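Local coordinates for protein Two-component response regulator (Geobacillus stearothermophilus, PDB 6SWI) that probably acts as the DNA-binding output domain of AraT, a two-component response regulator of an arabinan-utilization system, recognising DNA through helix-turn-helix motifs, at residues A[101-104]-A[105-109]; A[48-51]-A[52-55]; A[60-63]-A[64-67]; A[22-25]-A[26-29]. One frame throughout, in Å; residues are numbered along the deposited sequence.

Interaction 1 of 4, residues A[101-104]-A[105-109]; sequences PNQY and RRTRM
Y104 and R108, one turn apart in helix 101-108, lie ring against guanidinium. R108 CD stands over the middle of one face of the Y104 ring, 3.4 Å from its centroid, making a CH-pi contact, and the guanidinium that follows runs on toward the rim, with R108 NE 3.2 Å from Y104 CE1. The two planes are only 10° apart. Y104 holds CG anti to its backbone N (chi1 -169°), beside its own carbonyl carbon, and this turns the ring toward the extended R108 chain. A broad ring suits the place because it also meets F93 edge-to-face and packs on A64 and L67 of helix 51-69. Replacing it with an alanine would probably leave the R108 chain without a surface to lie along, its guanidinium freer to turn, and open a gap above A64 and L67. R105 follows a different course. Its backbone N donates to P101 O at 3.2 Å, while its long side chain leaves the helix so that NE reaches L67 O and NH2 reaches L72 O. A water bridges R105 NH1 and N102 OD1, 2.8 Å from each. Q103 O accepts from T107 N at 3.0 Å, and the Q103 amide lies by the R106 chain. R105 is thus gripped by backbone carbonyls and a water, neutral partners that would stabilise its positive charge through dipoles without cancelling it.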
# COMPACT_ATOMS: atom_id res chain seq x y z
N PRO A 101 0.22 12.29 -5.76
CA PRO A 101 0.69 12.39 -4.37
C PRO A 101 0.72 13.82 -3.85
O PRO A 101 0.30 14.08 -2.72
CB PRO A 101 2.08 11.75 -4.43
CG PRO A 101 1.97 10.76 -5.56
CD PRO A 101 1.08 11.41 -6.58
N ASN A 102 1.19 14.77 -4.66
CA ASN A 102 1.27 16.14 -4.18
C ASN A 102 -0.11 16.75 -3.98
O ASN A 102 -0.34 17.47 -3.01
CB ASN A 102 2.11 17.00 -5.11
CG ASN A 102 3.58 16.93 -4.77
OD1 ASN A 102 3.99 17.31 -3.66
ND2 ASN A 102 4.39 16.45 -5.70
N GLN A 103 -1.04 16.50 -4.90
CA GLN A 103 -2.38 17.04 -4.72
C GLN A 103 -3.12 16.35 -3.58
O GLN A 103 -3.95 16.99 -2.92
CB GLN A 103 -3.16 16.99 -6.03
CG GLN A 103 -2.81 18.12 -7.00
CD GLN A 103 -3.13 19.49 -6.43
OE1 GLN A 103 -2.44 20.47 -6.72
NE2 GLN A 103 -4.17 19.56 -5.62
N TYR A 104 -2.83 15.07 -3.33
CA TYR A 104 -3.38 14.40 -2.16
C TYR A 104 -3.01 15.17 -0.89
O TYR A 104 -3.86 15.46 -0.04
CB TYR A 104 -2.87 12.95 -2.11
CG TYR A 104 -3.58 12.10 -1.09
CD1 TYR A 104 -4.76 11.44 -1.40
CD2 TYR A 104 -3.06 11.94 0.19
CE1 TYR A 104 -5.42 10.66 -0.46
CE2 TYR A 104 -3.71 11.16 1.14
CZ TYR A 104 -4.89 10.53 0.80
OH TYR A 104 -5.56 9.77 1.73
N ARG A 105 -1.74 15.55 -0.78
CA ARG A 105 -1.29 16.36 0.36
C ARG A 105 -1.96 17.72 0.38
O ARG A 105 -2.45 18.16 1.42
CB ARG A 105 0.21 16.56 0.27
CG ARG A 105 0.97 15.58 1.07
CD ARG A 105 2.44 15.87 1.05
NE ARG A 105 3.07 15.05 2.06
CZ ARG A 105 4.32 14.64 2.03
NH1 ARG A 105 5.11 14.97 1.01
NH2 ARG A 105 4.77 13.89 3.02
N ARG A 106 -1.93 18.44 -0.74
CA ARG A 106 -2.46 19.80 -0.74
C ARG A 106 -3.92 19.83 -0.30
O ARG A 106 -4.34 20.75 0.41
CB ARG A 106 -2.28 20.45 -2.11
CG ARG A 106 -0.83 20.75 -2.44
CD ARG A 106 -0.69 21.56 -3.72
NE ARG A 106 -1.14 22.94 -3.57
CZ ARG A 106 -0.36 23.93 -3.15
NH1 ARG A 106 0.90 23.69 -2.83
NH2 ARG A 106 -0.85 25.16 -3.04
N THR A 107 -4.69 18.82 -0.68
CA THR A 107 -6.10 18.84 -0.31
C THR A 107 -6.34 18.36 1.11
O THR A 107 -7.29 18.84 1.76
CB THR A 107 -6.93 18.03 -1.31
OG1 THR A 107 -6.41 16.70 -1.41
CG2 THR A 107 -6.89 18.71 -2.66
N ARG A 108 -5.51 17.45 1.63
CA ARG A 108 -5.84 16.76 2.87
C ARG A 108 -4.94 17.06 4.06
O ARG A 108 -5.37 16.85 5.20
CB ARG A 108 -5.82 15.24 2.63
CG ARG A 108 -6.90 14.79 1.68
CD ARG A 108 -6.59 13.42 1.14
NE ARG A 108 -7.64 12.86 0.31
CZ ARG A 108 -7.89 13.23 -0.95
NH1 ARG A 108 -7.17 14.19 -1.52
NH2 ARG A 108 -8.86 12.64 -1.63
N MET A 109 -3.73 17.55 3.84
CA MET A 109 -2.79 17.66 4.94
C MET A 109 -3.03 18.93 5.75
O MET A 109 -3.64 19.90 5.28
CB MET A 109 -1.35 17.62 4.42
CG MET A 109 -0.29 17.25 5.46
SD MET A 109 1.39 17.40 4.82
CE MET A 109 1.18 18.79 3.70
O HOH W 1 5.13 16.74 -1.22

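Interaction 2 of 4, residues A[48-51]-A[52-55]; sequences GISF and IHLL
S50 and H53 meet where the chain turns from extended to helical: S50 has psi near 161°, and F51 already has the helical angles that continue through helix 51-69. S50 is the N-cap, and the first helical bonds run from L54 N to S50 O at 2.9 Å and from L55 N to F51 O at 2.8 Å. In the AraC-type fold, which the succession of helices matches, this long helix links the two helix-turn-helix units. The cap itself is the bond from H53 N to S50 OG, 3.1 Å long and fairly straight at 161°. S50 can make it because its hydroxyl stands between its backbone N and carbonyl carbon (chi1 71°), folded back over the first turn, where the backbone N-H groups have no preceding turn to bond to. Serine is short enough for this and carries an acceptor; an alanine here would probably leave H53 N without its side-chain acceptor and the start of the helix less firmly fixed. H53 CD2 also comes within 3.2 Å of S50 OG, the imidazole approaching obliquely. I49 and L54, one residue before the cap and four after it, are placed as in a hydrophobic staple, I49 CG2 lying 4.2 Å from L54 CB in the I49 conformer described. F51 and L55 point the same way into the interior, where both touch I14 of helix 5-17. Large apolar groups suit that side, and here F51 CE1 rests 3.8 Å from L55 CD2.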
# COMPACT_ATOMS: atom_id res chain seq x y z
N GLY A 48 -11.66 -11.78 -3.29
CA GLY A 48 -12.30 -11.13 -4.42
C GLY A 48 -11.40 -10.24 -5.23
O GLY A 48 -11.89 -9.57 -6.15
N ILE A 49 -10.11 -10.23 -4.93
CA ILE A 49 -9.15 -9.33 -5.55
C ILE A 49 -7.86 -10.13 -5.77
O ILE A 49 -7.54 -11.03 -4.99
CB ILE A 49 -8.96 -8.13 -4.59
CG1 ILE A 49 -8.08 -7.04 -5.18
CG2 ILE A 49 -8.44 -8.58 -3.23
CD1 ILE A 49 -8.08 -5.76 -4.34
N SER A 50 -7.15 -9.81 -6.84
CA SER A 50 -5.90 -10.49 -7.15
C SER A 50 -4.81 -10.09 -6.15
O SER A 50 -4.89 -9.06 -5.48
CB SER A 50 -5.43 -10.10 -8.54
OG SER A 50 -5.00 -8.77 -8.54
N PHE A 51 -3.77 -10.92 -6.09
CA PHE A 51 -2.61 -10.61 -5.27
C PHE A 51 -2.07 -9.21 -5.56
O PHE A 51 -1.84 -8.42 -4.64
CB PHE A 51 -1.52 -11.67 -5.49
CG PHE A 51 -0.26 -11.43 -4.70
CD1 PHE A 51 0.72 -10.58 -5.16
CD2 PHE A 51 -0.06 -12.09 -3.50
CE1 PHE A 51 1.88 -10.36 -4.43
CE2 PHE A 51 1.09 -11.89 -2.77
CZ PHE A 51 2.06 -11.03 -3.23
N ILE A 52 -1.85 -8.89 -6.84
CA ILE A 52 -1.25 -7.60 -7.17
C ILE A 52 -2.14 -6.45 -6.74
O ILE A 52 -1.67 -5.41 -6.27
CB ILE A 52 -0.88 -7.54 -8.67
CG1 ILE A 52 -0.13 -6.24 -8.98
CG2 ILE A 52 -2.11 -7.68 -9.56
CD1 ILE A 52 1.14 -6.11 -8.19
N HIS A 53 -3.46 -6.60 -6.92
CA HIS A 53 -4.35 -5.51 -6.52
C HIS A 53 -4.39 -5.37 -5.01
O HIS A 53 -4.41 -4.25 -4.49
CB HIS A 53 -5.74 -5.72 -7.11
CG HIS A 53 -5.81 -5.60 -8.60
ND1 HIS A 53 -4.94 -4.83 -9.34
CD2 HIS A 53 -6.66 -6.17 -9.49
CE1 HIS A 53 -5.25 -4.93 -10.62
NE2 HIS A 53 -6.29 -5.74 -10.74
N LEU A 54 -4.39 -6.49 -4.28
CA LEU A 54 -4.35 -6.44 -2.82
C LEU A 54 -3.07 -5.76 -2.35
O LEU A 54 -3.09 -4.87 -1.50
CB LEU A 54 -4.44 -7.86 -2.28
CG LEU A 54 -4.18 -8.04 -0.78
CD1 LEU A 54 -5.24 -7.30 0.02
CD2 LEU A 54 -4.15 -9.52 -0.42
N LEU A 55 -1.93 -6.19 -2.88
CA LEU A 55 -0.66 -5.61 -2.48
C LEU A 55 -0.61 -4.13 -2.82
O LEU A 55 -0.16 -3.30 -2.00
CB LEU A 55 0.46 -6.36 -3.20
CG LEU A 55 1.89 -5.85 -3.01
CD1 LEU A 55 2.27 -5.81 -1.53
CD2 LEU A 55 2.85 -6.71 -3.80

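Interaction 3 of 4, residues A[60-63]-A[64-67]; sequences MEKA and AELL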
# COMPACT_ATOMS: atom_id res chain seq x y z
N MET A 60 -0.70 1.64 -1.34
CA MET A 60 -1.18 2.99 -1.57
C MET A 60 -1.85 3.56 -0.32
O MET A 60 -1.74 4.77 -0.05
CB MET A 60 -2.12 3.02 -2.78
CG MET A 60 -1.43 2.63 -4.10
SD MET A 60 -0.01 3.68 -4.53
CE MET A 60 1.36 2.60 -4.19
N GLU A 61 -2.51 2.72 0.46
CA GLU A 61 -3.08 3.22 1.71
C GLU A 61 -1.99 3.59 2.72
O GLU A 61 -2.12 4.59 3.43
CB GLU A 61 -4.12 2.25 2.26
CG GLU A 61 -5.27 2.03 1.27
CD GLU A 61 -6.41 3.03 1.43
OE1 GLU A 61 -6.13 4.25 1.51
OE2 GLU A 61 -7.58 2.61 1.44
N LYS A 62 -0.90 2.82 2.77
CA LYS A 62 0.23 3.22 3.62
C LYS A 62 0.85 4.52 3.12
O LYS A 62 1.21 5.40 3.91
CB LYS A 62 1.29 2.13 3.67
CG LYS A 62 2.48 2.50 4.54
CD LYS A 62 2.05 2.65 5.99
CE LYS A 62 3.24 2.87 6.88
NZ LYS A 62 2.84 2.84 8.32
N ALA A 63 0.97 4.65 1.80
CA ALA A 63 1.52 5.88 1.24
C ALA A 63 0.66 7.08 1.60
O ALA A 63 1.17 8.14 1.94
CB ALA A 63 1.64 5.77 -0.28
N ALA A 64 -0.66 6.92 1.50
CA ALA A 64 -1.56 8.00 1.88
C ALA A 64 -1.36 8.39 3.33
O ALA A 64 -1.32 9.58 3.67
CB ALA A 64 -3.00 7.57 1.62
N GLU A 65 -1.20 7.40 4.21
CA GLU A 65 -0.94 7.69 5.61
C GLU A 65 0.34 8.50 5.78
O GLU A 65 0.36 9.50 6.50
CB GLU A 65 -0.85 6.37 6.38
CG GLU A 65 -0.44 6.51 7.82
CD GLU A 65 -0.19 5.16 8.43
OE1 GLU A 65 0.98 4.84 8.71
OE2 GLU A 65 -1.18 4.42 8.62
N LEU A 66 1.42 8.08 5.11
CA LEU A 66 2.69 8.79 5.22
C LEU A 66 2.60 10.19 4.64
O LEU A 66 3.25 11.12 5.15
CB LEU A 66 3.80 8.00 4.54
CG LEU A 66 4.18 6.68 5.22
CD1 LEU A 66 5.08 5.87 4.32
CD2 LEU A 66 4.86 6.94 6.54
N LEU A 67 1.82 10.38 3.58
CA LEU A 67 1.68 11.71 3.00
C LEU A 67 1.04 12.67 3.97
O LEU A 67 1.37 13.86 3.99
CB LEU A 67 0.84 11.64 1.72
CG LEU A 67 1.57 11.05 0.50
CD1 LEU A 67 0.60 10.70 -0.60
CD2 LEU A 67 2.62 12.02 -0.03
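K62 and E65, less than one turn apart, join across the outer side of helix 51-69 in a salt bridge, while A63 and L67 belong to its buried side. On the outer side the K62 chain leaves with CG anti to the backbone N and bends at its second torsion (chi2 65°), bringing it obliquely over the extended E65 chain. K62 NZ donates to E65 OE1 at 2.8 Å, meeting this oxygen on its syn side but 29° out of the carboxylate plane. Long, flexible, oppositely charged residues suit a surface where solvent can also reach the carboxylate. Toward L66 the K62 chain makes a loose touch, K62 CG standing 4.3 Å from L66 CD1; its side chain also rests on F18 and V81. Regular helical bonds run all round the helix, among them A64 N to M60 O and L67 N to A63 O, both 2.9 Å. What sets the two sides apart is burial: E61 and E65 are exposed, whereas M60, A63, A64, L66 and L67 are enclosed by other helices. The methyl groups of A63 and A64 keep this part of the helix slender, which lets those helices come close to its backbone. M60, L66 and L67 supply the bulk around them. M60 and L67 reach F93 of helix 86-97, and A63 meets F89 there; A63, L66 and L67 all press on I77 of helix 74-80, and A64 and L67 receive Y104 of helix 101-108. The segment therefore forms the floor on which the three C-terminal helices are assembled.

Interaction 4 of 4, residues A[22-25]-A[26-29]; sequences DLTL and ESVA
T24 and S27 exchange hydrogen bonds at the start of helix 25-32. T24 is the N-cap: its OG1 accepts from S27 N at 2.9 Å, with an angle of 153° at the hydrogen. In return S27 OG donates to T24 O at 2.8 Å, coming in from the side of that carbonyl, whereas V28 N reaches the same oxygen more nearly end-on at 3.0 Å. T24 O thus has two donors. The cap is set by the T24 torsion (chi1 65°), which stands OG1 between its backbone N and carbonyl carbon and directs it at the first turn. Threonine offers the needed acceptor, and S27 is small enough for its hydroxyl to fold back onto the carbonyl of the N-cap residue. Outside these polar bonds, L23 and V28 cross the cap as a hydrophobic staple, L23 CD1 lying 3.6 Å from V28 CG2. Helical bonding then continues, A29 N donating to L25 O at 2.9 Å. Further out, L23 and V28 both rest on Y13 of helix 5-17, V28 and L25 touch F51, and L25 and V28 meet L39 of helix 36-47. These apolar neighbours fix the chain on both flanks of T24. The chemistry implies that a single neutral hydroxyl, that of T24, caps an N-H at the partly positive start of the helix, while S27 spends its hydroxyl proton on T24 O and ties the cap residue to the first turn.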
# COMPACT_ATOMS: atom_id res chain seq x y z
N ASP A 22 10.65 -6.49 -3.90
CA ASP A 22 10.74 -7.80 -4.53
C ASP A 22 9.62 -8.74 -4.10
O ASP A 22 9.68 -9.94 -4.40
CB ASP A 22 12.11 -8.43 -4.26
CG ASP A 22 12.33 -8.73 -2.78
OD1 ASP A 22 11.62 -8.17 -1.93
OD2 ASP A 22 13.24 -9.54 -2.48
N LEU A 23 8.60 -8.25 -3.42
CA LEU A 23 7.50 -9.10 -2.97
C LEU A 23 6.59 -9.43 -4.15
O LEU A 23 5.99 -8.52 -4.74
CB LEU A 23 6.73 -8.41 -1.85
CG LEU A 23 5.63 -9.24 -1.20
CD1 LEU A 23 6.20 -10.48 -0.53
CD2 LEU A 23 4.86 -8.40 -0.20
N THR A 24 6.47 -10.71 -4.49
CA THR A 24 5.63 -11.13 -5.60
C THR A 24 4.78 -12.32 -5.17
O THR A 24 5.06 -12.99 -4.17
CB THR A 24 6.46 -11.60 -6.80
OG1 THR A 24 7.18 -12.79 -6.42
CG2 THR A 24 7.45 -10.52 -7.23
N LEU A 25 3.74 -12.58 -5.96
CA LEU A 25 2.91 -13.75 -5.72
C LEU A 25 3.75 -15.01 -5.66
O LEU A 25 3.64 -15.82 -4.73
CB LEU A 25 1.85 -13.86 -6.82
CG LEU A 25 1.12 -15.20 -6.80
CD1 LEU A 25 -0.01 -15.20 -5.81
CD2 LEU A 25 0.66 -15.63 -8.19
N GLU A 26 4.63 -15.18 -6.64
CA GLU A 26 5.48 -16.36 -6.68
C GLU A 26 6.36 -16.46 -5.43
O GLU A 26 6.56 -17.54 -4.89
CB GLU A 26 6.33 -16.35 -7.95
CG GLU A 26 5.56 -16.70 -9.21
CD GLU A 26 4.89 -15.50 -9.87
OE1 GLU A 26 4.39 -15.66 -11.00
OE2 GLU A 26 4.87 -14.40 -9.26
N SER A 27 6.87 -15.32 -4.96
CA SER A 27 7.74 -15.34 -3.79
C SER A 27 6.98 -15.69 -2.50
O SER A 27 7.54 -16.34 -1.61
CB SER A 27 8.49 -14.01 -3.69
OG SER A 27 7.67 -13.04 -3.08
N VAL A 28 5.71 -15.28 -2.39
CA VAL A 28 4.90 -15.68 -1.24
C VAL A 28 4.55 -17.15 -1.33
O VAL A 28 4.56 -17.88 -0.33
CB VAL A 28 3.65 -14.79 -1.13
CG1 VAL A 28 2.73 -15.27 -0.01
CG2 VAL A 28 4.06 -13.35 -0.89
N ALA A 29 4.23 -17.63 -2.54
CA ALA A 29 4.00 -19.06 -2.72
C ALA A 29 5.22 -19.88 -2.29
O ALA A 29 5.06 -20.99 -1.76
CB ALA A 29 3.58 -19.36 -4.16

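Overall arrangement
All four contacts are local and follow in series along the chain, so none nests within or crosses another. Interaction 4 comes first, closing the loop after helix 5-17 into helix 25-32. Interaction 2 closes the loop after helix 36-47 and starts helix 51-69; it touches interaction 4 directly, F51 lying against L25 and V28. Interaction 3 lies further along the same long helix, its centre about 17 Å from that of interaction 2. Interaction 1, on the final helix, docks back on it through R105 and Y104. Helix 51-69 thus ties the N-terminal half of the fold to the C-terminal half, with interactions 4 and 1 centred about 31 Å apart.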